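Side-chain contact in putative PadR-family transcriptional regulatory protein (PDB 5H20), which is a PadR-like transcription factor that probably binds DNA through a winged helix-turn-helix domain: residues A[31-34]-A[35-39]. Sequence-based numbering, arbitrary orientation.
Sequences SDII and QKLKE. With GLC (alpha-D-glucopyranose), chain E.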
# COMPACT_ATOMS: atom_id res chain seq x y z
N SER A 31 -10.18 -18.78 7.77
CA SER A 31 -10.86 -18.62 9.07
C SER A 31 -9.94 -18.23 10.23
O SER A 31 -10.39 -17.57 11.17
CB SER A 31 -11.62 -19.90 9.44
OG SER A 31 -10.75 -21.03 9.40
N ASP A 32 -8.67 -18.64 10.19
CA ASP A 32 -7.70 -18.20 11.21
C ASP A 32 -7.33 -16.74 10.98
O ASP A 32 -7.17 -15.99 11.94
CB ASP A 32 -6.43 -19.06 11.23
CG ASP A 32 -6.71 -20.53 11.45
OD1 ASP A 32 -7.56 -20.85 12.31
OD2 ASP A 32 -6.06 -21.38 10.78
N ILE A 33 -7.18 -16.37 9.71
CA ILE A 33 -6.87 -15.00 9.31
C ILE A 33 -8.01 -14.07 9.74
O ILE A 33 -7.75 -13.06 10.39
CB ILE A 33 -6.57 -14.87 7.79
CG1 ILE A 33 -5.26 -15.60 7.45
CG2 ILE A 33 -6.47 -13.40 7.37
CD1 ILE A 33 -5.06 -15.88 5.98
N ILE A 34 -9.24 -14.45 9.39
CA ILE A 34 -10.46 -13.72 9.79
C ILE A 34 -10.50 -13.53 11.31
O ILE A 34 -10.77 -12.42 11.79
CB ILE A 34 -11.76 -14.38 9.24
CG1 ILE A 34 -11.82 -14.26 7.70
CG2 ILE A 34 -13.03 -13.79 9.88
CD1 ILE A 34 -12.72 -15.30 7.01
N GLN A 35 -10.17 -14.59 12.04
CA GLN A 35 -10.18 -14.59 13.51
C GLN A 35 -9.11 -13.68 14.12
O GLN A 35 -9.37 -13.00 15.12
CB GLN A 35 -10.03 -16.02 14.04
CG GLN A 35 -11.10 -16.41 15.05
CD GLN A 35 -10.79 -15.97 16.47
OE1 GLN A 35 -11.41 -15.04 16.98
NE2 GLN A 35 -9.84 -16.64 17.11
N LYS A 36 -7.91 -13.68 13.53
CA LYS A 36 -6.79 -12.84 14.00
C LYS A 36 -7.04 -11.37 13.73
O LYS A 36 -6.61 -10.50 14.50
CB LYS A 36 -5.47 -13.30 13.39
CG LYS A 36 -4.91 -14.56 14.04
CD LYS A 36 -3.69 -15.07 13.30
CE LYS A 36 -3.15 -16.33 13.95
NZ LYS A 36 -1.80 -16.63 13.41
N LEU A 37 -7.74 -11.11 12.62
CA LEU A 37 -8.26 -9.80 12.30
C LEU A 37 -9.30 -9.34 13.33
O LEU A 37 -9.30 -8.17 13.72
CB LEU A 37 -8.82 -9.79 10.86
CG LEU A 37 -7.81 -9.82 9.70
CD1 LEU A 37 -8.46 -10.31 8.42
CD2 LEU A 37 -7.15 -8.46 9.45
N LYS A 38 -10.18 -10.26 13.76
CA LYS A 38 -11.22 -9.98 14.76
C LYS A 38 -10.62 -9.51 16.09
O LYS A 38 -11.10 -8.54 16.70
CB LYS A 38 -12.13 -11.21 14.97
CG LYS A 38 -13.29 -11.03 15.94
CD LYS A 38 -14.50 -10.40 15.27
CE LYS A 38 -15.68 -10.31 16.23
NZ LYS A 38 -16.78 -9.51 15.63
N GLU A 39 -9.56 -10.20 16.52
CA GLU A 39 -8.75 -9.84 17.68
C GLU A 39 -8.08 -8.47 17.55
O GLU A 39 -7.82 -7.82 18.56
CB GLU A 39 -7.67 -10.91 17.92
CG GLU A 39 -8.16 -12.15 18.66
CD GLU A 39 -7.24 -13.35 18.49
OE1 GLU A 39 -6.00 -13.21 18.68
OE2 GLU A 39 -7.75 -14.44 18.18
C1 GLC E . -12.11 -22.91 5.43
C2 GLC E . -10.73 -22.25 5.53
C3 GLC E . -10.21 -21.65 4.21
C4 GLC E . -10.74 -22.31 2.93
C5 GLC E . -12.25 -22.60 2.95
C6 GLC E . -12.55 -23.95 2.29
O1 GLC E . -12.85 -22.59 6.61
O2 GLC E . -10.79 -21.20 6.50
O3 GLC E . -8.78 -21.69 4.21
O4 GLC E . -10.46 -21.44 1.82
O5 GLC E . -12.85 -22.49 4.27
O6 GLC E . -12.42 -23.82 0.86
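Gln-35 lies over the carbonyl of Ser-31, one turn back in helix 30-39: its amide bonds that oxygen (N to O, 3.1 Å), and its CB rests against the same Ser-31 O at 3.3 Å. One residue on, the Ile-34 carbonyl accepts the amide of Lys-38 (O to N, 3.0 Å). From CB the Gln-35 chain bends at chi2 and carries its amide outward on the exposed side of the helix. The branched side chain of Ile-34 takes another direction, packing on Leu-49 and Glu-46 of helix 46-58.

Ile-33 and Leu-37 lie side by side one turn apart, both buried and pointing the same way. In Ile-33 a chi1 of -67° sets CG1 beside the backbone N and CG2 anti to it, and that CG2 methyl touches CD1 of Leu-37 at 3.8 Å. Between the same residues runs a backbone bond, Leu-37 N to Ile-33 O (3.0 Å). This apolar ridge faces Leu-23, Leu-22 and Cys-18 of helix 5-23, with Leu-53 of helix 46-58 beside Ile-33, and so joins the three helices of the winged helix-turn-helix fold.

At the helix start, O2 of the glucose is gripped twice by Ser-31, by the backbone N (2.8 Å, nearly straight at 167°) and by OG (2.9 Å), while Ala-30 N also bonds the sugar. Asp-32 OD2 takes a hydrogen bond from Tyr-29 N, and Lys-36 NZ forms a salt bridge to Glu-26.

The helix is thus amphipathic: hydrocarbon binds it into the domain, i to i+4 bonds take up the carbonyls of residues 31 to 35, and its N-terminal amides, probably aided by the helix dipole, offer N-H donors to the sugar.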